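Local coordinates for M152 protein (Murid herpesvirus 1, PDB 4G59) that is an MHC class I-like membrane glycoprotein of mouse cytomegalovirus, and probably binds host NKG2D ligands of the RAE-1 family to aid immune evasion, at residues Glu98-Val110 with Gly151-Gln165. Residues are numbered along the deposited sequence; the frame is centred on the assembly and turned at random.
Sequences EYRCKFVPFECTV and GSGISILRDNAALLQ
F103 and A161 bring the two backbones closest, with CA atoms 5.1 Å apart, where helix 161-165 crosses strand 98-103 at 98°; helix 154-158 runs roughly antiparallel to strand 106-110, with the axes 9.6 Å apart. F106 lies between the sheet and the short helix. Its CG is anti to the backbone N (chi1 -169°), which lays the ring against the turn R158-A161. R158 CA sits over one ring face as a CH-pi contact, 3.5 Å from the F106 centroid. I154 CG2 meets the ring edge near its plane, and the A161 methyl approaches CD1 obliquely. The F103 ring carries L164 CB over one face, 3.7 Å from the centroid. Q165 is bent at chi2, and its OE1 comes in at the edge of the same ring, in plane; OE1 lies 3.3 Å from F103 CB. V104 CG2 packs crosswise on the Q165 amide. The arrangement belongs to the MHC class I-like platform: a beta hairpin of the antiparallel floor supports a helical segment that is broken near N160. The C101-C108 disulfide joins a non-hydrogen-bonded pair of the hairpin. It faces the helix, and C101 SG touches L157 CD2 at 3.6 Å. Further along the hairpin, I154 CD1 meets V110 CG2, and I154 CG1 lies obliquely against the Y99 ring. Y99 OH accepts a nearly straight bond from S152 N (3.1 Å, 163°). Q77 on the other platform helix, 68-89, also hydrogen-bonds this hydroxyl, and F73 packs edge-to-face with the Y99 ring. S152 OG bonds to E76 of that helix.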
loop_
_atom_site.group_PDB
_atom_site.type_symbol
_atom_site.label_atom_id
_atom_site.label_comp_id
_atom_site.label_asym_id
_atom_site.label_seq_id
_atom_site.Cartn_x
_atom_site.Cartn_y
_atom_site.Cartn_z
ATOM N N GLU B 98 1.967 -0.325 -15.485
ATOM C CA GLU B 98 0.872 0.625 -15.372
ATOM C C GLU B 98 0.497 1.163 -16.753
ATOM O O GLU B 98 1.326 1.803 -17.420
ATOM C CB GLU B 98 1.329 1.765 -14.488
ATOM C CG GLU B 98 0.261 2.709 -14.065
ATOM C CD GLU B 98 0.665 3.456 -12.819
ATOM O OE1 GLU B 98 1.161 2.797 -11.870
ATOM O OE2 GLU B 98 0.501 4.696 -12.808
ATOM N N TYR B 99 -0.733 0.896 -17.193
ATOM C CA TYR B 99 -1.231 1.437 -18.455
ATOM C C TYR B 99 -2.207 2.584 -18.203
ATOM O O TYR B 99 -3.325 2.361 -17.741
ATOM C CB TYR B 99 -1.937 0.347 -19.262
ATOM C CG TYR B 99 -1.065 -0.838 -19.619
ATOM C CD1 TYR B 99 -0.447 -0.930 -20.865
ATOM C CD2 TYR B 99 -0.864 -1.865 -18.712
ATOM C CE1 TYR B 99 0.348 -2.032 -21.189
ATOM C CE2 TYR B 99 -0.091 -2.947 -19.019
ATOM C CZ TYR B 99 0.515 -3.039 -20.256
ATOM O OH TYR B 99 1.283 -4.144 -20.533
ATOM N N ARG B 100 -1.794 3.813 -18.489
ATOM C CA ARG B 100 -2.702 4.936 -18.316
ATOM C C ARG B 100 -3.308 5.271 -19.675
ATOM O O ARG B 100 -2.611 5.797 -20.552
ATOM C CB ARG B 100 -1.979 6.137 -17.724
ATOM C CG ARG B 100 -2.916 7.239 -17.286
ATOM C CD ARG B 100 -2.238 8.207 -16.324
ATOM N NE ARG B 100 -2.879 9.520 -16.325
ATOM C CZ ARG B 100 -2.646 10.442 -17.253
ATOM N NH1 ARG B 100 -1.799 10.182 -18.244
ATOM N NH2 ARG B 100 -3.257 11.615 -17.199
ATOM N N CYS B 101 -4.592 4.948 -19.862
ATOM C CA CYS B 101 -5.201 5.047 -21.198
ATOM C C CYS B 101 -6.334 6.060 -21.300
ATOM O O CYS B 101 -7.247 6.056 -20.474
ATOM C CB CYS B 101 -5.737 3.690 -21.666
ATOM S SG CYS B 101 -4.527 2.364 -21.799
ATOM N N LYS B 102 -6.260 6.916 -22.322
ATOM C CA LYS B 102 -7.399 7.710 -22.789
ATOM C C LYS B 102 -8.055 6.923 -23.916
ATOM O O LYS B 102 -7.359 6.426 -24.806
ATOM C CB LYS B 102 -6.903 9.033 -23.347
ATOM C CG LYS B 102 -7.464 10.271 -22.696
ATOM C CD LYS B 102 -6.558 11.445 -23.012
ATOM C CE LYS B 102 -7.103 12.759 -22.491
ATOM N NZ LYS B 102 -8.321 13.209 -23.237
ATOM N N PHE B 103 -9.378 6.807 -23.893
ATOM C CA PHE B 103 -10.087 6.045 -24.911
ATOM C C PHE B 103 -10.443 6.840 -26.179
ATOM O O PHE B 103 -10.399 6.291 -27.290
ATOM C CB PHE B 103 -11.341 5.412 -24.310
ATOM C CG PHE B 103 -11.047 4.385 -23.251
ATOM C CD1 PHE B 103 -10.090 3.407 -23.457
ATOM C CD2 PHE B 103 -11.723 4.410 -22.041
ATOM C CE1 PHE B 103 -9.820 2.466 -22.471
ATOM C CE2 PHE B 103 -11.462 3.477 -21.055
ATOM C CZ PHE B 103 -10.510 2.506 -21.264
ATOM N N VAL B 104 -10.827 8.108 -26.021
ATOM C CA VAL B 104 -11.110 8.974 -27.169
ATOM C C VAL B 104 -10.461 10.363 -26.997
ATOM O O VAL B 104 -10.807 11.123 -26.086
ATOM C CB VAL B 104 -12.633 9.077 -27.501
ATOM C CG1 VAL B 104 -13.237 7.701 -27.758
ATOM C CG2 VAL B 104 -13.394 9.757 -26.394
ATOM N N PRO B 105 -9.455 10.671 -27.835
ATOM C CA PRO B 105 -8.828 9.770 -28.813
ATOM C C PRO B 105 -7.984 8.710 -28.104
ATOM O O PRO B 105 -7.344 9.052 -27.113
ATOM C CB PRO B 105 -7.887 10.697 -29.598
ATOM C CG PRO B 105 -8.181 12.099 -29.138
ATOM C CD PRO B 105 -8.794 11.986 -27.784
ATOM N N PHE B 106 -7.968 7.473 -28.600
ATOM C CA PHE B 106 -7.201 6.415 -27.951
ATOM C C PHE B 106 -5.716 6.723 -27.776
ATOM O O PHE B 106 -5.022 7.043 -28.730
ATOM C CB PHE B 106 -7.338 5.070 -28.659
ATOM C CG PHE B 106 -6.773 3.940 -27.859
ATOM C CD1 PHE B 106 -7.556 3.310 -26.905
ATOM C CD2 PHE B 106 -5.447 3.551 -28.005
ATOM C CE1 PHE B 106 -7.050 2.289 -26.126
ATOM C CE2 PHE B 106 -4.917 2.524 -27.233
ATOM C CZ PHE B 106 -5.728 1.890 -26.286
ATOM N N GLU B 107 -5.236 6.597 -26.546
ATOM C CA GLU B 107 -3.834 6.834 -26.247
ATOM C C GLU B 107 -3.425 6.186 -24.923
ATOM O O GLU B 107 -4.098 6.363 -23.897
ATOM C CB GLU B 107 -3.548 8.335 -26.197
ATOM C CG GLU B 107 -2.086 8.672 -25.981
ATOM C CD GLU B 107 -1.841 10.161 -25.994
ATOM O OE1 GLU B 107 -2.834 10.920 -25.881
ATOM O OE2 GLU B 107 -0.661 10.568 -26.119
ATOM N N CYS B 108 -2.320 5.444 -24.941
ATOM C CA CYS B 108 -1.789 4.859 -23.712
ATOM C C CYS B 108 -0.445 5.412 -23.327
ATOM O O CYS B 108 0.349 5.804 -24.177
ATOM C CB CYS B 108 -1.703 3.340 -23.805
ATOM S SG CYS B 108 -3.220 2.540 -23.349
ATOM N N THR B 109 -0.206 5.458 -22.026
ATOM C CA THR B 109 1.143 5.602 -21.497
ATOM C C THR B 109 1.420 4.368 -20.642
ATOM O O THR B 109 0.603 3.993 -19.794
ATOM C CB THR B 109 1.304 6.875 -20.659
ATOM O OG1 THR B 109 1.217 8.014 -21.518
ATOM C CG2 THR B 109 2.656 6.892 -19.983
ATOM N N VAL B 110 2.562 3.727 -20.868
ATOM C CA VAL B 110 2.910 2.532 -20.103
ATOM C C VAL B 110 4.082 2.816 -19.172
ATOM O O VAL B 110 5.149 3.260 -19.611
ATOM C CB VAL B 110 3.224 1.342 -21.030
ATOM C CG1 VAL B 110 3.421 0.050 -20.233
ATOM C CG2 VAL B 110 2.110 1.170 -22.046
ATOM N N GLY B 151 5.245 -2.934 -23.013
ATOM C CA GLY B 151 4.085 -3.596 -22.474
ATOM C C GLY B 151 3.506 -4.472 -23.551
ATOM O O GLY B 151 4.086 -4.578 -24.629
ATOM N N SER B 152 2.374 -5.098 -23.263
ATOM C CA SER B 152 1.711 -5.953 -24.235
ATOM C C SER B 152 0.217 -5.697 -24.134
ATOM O O SER B 152 -0.218 -5.024 -23.211
ATOM C CB SER B 152 2.033 -7.418 -23.930
ATOM O OG SER B 152 1.443 -8.317 -24.855
ATOM N N GLY B 153 -0.567 -6.202 -25.083
ATOM C CA GLY B 153 -2.022 -6.272 -24.927
ATOM C C GLY B 153 -2.865 -5.031 -25.201
ATOM O O GLY B 153 -4.104 -5.077 -25.081
ATOM N N ILE B 154 -2.218 -3.933 -25.572
ATOM C CA ILE B 154 -2.915 -2.672 -25.788
ATOM C C ILE B 154 -4.003 -2.741 -26.866
ATOM O O ILE B 154 -5.016 -2.031 -26.779
ATOM C CB ILE B 154 -1.929 -1.531 -26.074
ATOM C CG1 ILE B 154 -1.055 -1.286 -24.847
ATOM C CG2 ILE B 154 -2.657 -0.243 -26.406
ATOM C CD1 ILE B 154 0.110 -0.390 -25.125
ATOM N N SER B 155 -3.820 -3.602 -27.862
ATOM C CA SER B 155 -4.842 -3.792 -28.892
ATOM C C SER B 155 -6.192 -4.214 -28.303
ATOM O O SER B 155 -7.246 -3.886 -28.857
ATOM C CB SER B 155 -4.401 -4.844 -29.908
ATOM O OG SER B 155 -5.096 -6.066 -29.685
ATOM N N ILE B 156 -6.169 -4.954 -27.197
ATOM C CA ILE B 156 -7.416 -5.325 -26.538
ATOM C C ILE B 156 -8.183 -4.066 -26.121
ATOM O O ILE B 156 -9.414 -4.009 -26.230
ATOM C CB ILE B 156 -7.159 -6.178 -25.318
ATOM C CG1 ILE B 156 -6.491 -7.489 -25.734
ATOM C CG2 ILE B 156 -8.450 -6.471 -24.589
ATOM C CD1 ILE B 156 -5.946 -8.296 -24.553
ATOM N N LEU B 157 -7.428 -3.057 -25.679
ATOM C CA LEU B 157 -7.972 -1.783 -25.236
ATOM C C LEU B 157 -8.331 -0.902 -26.435
ATOM O O LEU B 157 -9.430 -0.348 -26.488
ATOM C CB LEU B 157 -6.976 -1.069 -24.308
ATOM C CG LEU B 157 -6.972 -1.294 -22.782
ATOM C CD1 LEU B 157 -7.538 -2.640 -22.332
ATOM C CD2 LEU B 157 -5.580 -1.080 -22.211
ATOM N N ARG B 158 -7.418 -0.780 -27.402
ATOM C CA ARG B 158 -7.670 0.045 -28.596
ATOM C C ARG B 158 -8.839 -0.441 -29.461
ATOM O O ARG B 158 -9.709 0.353 -29.831
ATOM C CB ARG B 158 -6.404 0.208 -29.434
ATOM C CG ARG B 158 -6.568 1.142 -30.628
ATOM C CD ARG B 158 -5.225 1.415 -31.315
ATOM N NE ARG B 158 -4.306 0.293 -31.135
ATOM C CZ ARG B 158 -3.085 0.401 -30.618
ATOM N NH1 ARG B 158 -2.612 1.591 -30.258
ATOM N NH2 ARG B 158 -2.326 -0.678 -30.477
ATOM N N ASP B 159 -8.879 -1.738 -29.754
ATOM C CA ASP B 159 -9.923 -2.294 -30.606
ATOM C C ASP B 159 -11.303 -2.228 -29.959
ATOM O O ASP B 159 -12.320 -2.449 -30.624
ATOM C CB ASP B 159 -9.616 -3.748 -30.968
ATOM C CG ASP B 159 -8.343 -3.908 -31.783
ATOM O OD1 ASP B 159 -7.630 -2.918 -32.067
ATOM O OD2 ASP B 159 -8.048 -5.065 -32.124
ATOM N N ASN B 160 -11.337 -1.947 -28.661
ATOM C CA ASN B 160 -12.591 -1.838 -27.937
ATOM C C ASN B 160 -12.755 -0.480 -27.272
ATOM O O ASN B 160 -13.467 -0.366 -26.285
ATOM C CB ASN B 160 -12.654 -2.889 -26.844
ATOM C CG ASN B 160 -12.645 -4.295 -27.375
ATOM O OD1 ASN B 160 -13.668 -4.805 -27.838
ATOM N ND2 ASN B 160 -11.497 -4.959 -27.258
ATOM N N ALA B 161 -12.090 0.542 -27.790
ATOM C CA ALA B 161 -12.062 1.836 -27.118
ATOM C C ALA B 161 -13.460 2.401 -26.857
ATOM O O ALA B 161 -13.809 2.700 -25.712
ATOM C CB ALA B 161 -11.237 2.814 -27.897
ATOM N N ALA B 162 -14.253 2.525 -27.923
ATOM C CA ALA B 162 -15.595 3.078 -27.833
ATOM C C ALA B 162 -16.459 2.326 -26.827
ATOM O O ALA B 162 -17.330 2.920 -26.189
ATOM C CB ALA B 162 -16.246 3.087 -29.192
ATOM N N LEU B 163 -16.234 1.025 -26.685
ATOM C CA LEU B 163 -17.054 0.240 -25.760
ATOM C C LEU B 163 -16.588 0.504 -24.337
ATOM O O LEU B 163 -17.408 0.575 -23.419
ATOM C CB LEU B 163 -16.994 -1.253 -26.076
ATOM C CG LEU B 163 -17.464 -2.242 -25.009
ATOM C CD1 LEU B 163 -18.881 -1.941 -24.533
ATOM C CD2 LEU B 163 -17.403 -3.644 -25.553
ATOM N N LEU B 164 -15.271 0.659 -24.175
ATOM C CA LEU B 164 -14.666 0.941 -22.879
ATOM C C LEU B 164 -14.987 2.361 -22.429
ATOM O O LEU B 164 -15.305 2.592 -21.261
ATOM C CB LEU B 164 -13.145 0.717 -22.921
ATOM C CG LEU B 164 -12.646 -0.721 -23.038
ATOM C CD1 LEU B 164 -11.159 -0.771 -23.353
ATOM C CD2 LEU B 164 -12.940 -1.465 -21.754
ATOM N N GLN B 165 -14.906 3.310 -23.353
ATOM C CA GLN B 165 -15.261 4.688 -23.048
ATOM C C GLN B 165 -16.693 4.740 -22.519
ATOM O O GLN B 165 -16.981 5.432 -21.545
ATOM C CB GLN B 165 -15.127 5.573 -24.290
ATOM C CG GLN B 165 -15.706 6.971 -24.125
ATOM C CD GLN B 165 -14.770 7.920 -23.396
ATOM O OE1 GLN B 165 -13.563 7.666 -23.252
ATOM N NE2 GLN B 165 -15.323 9.029 -22.932
#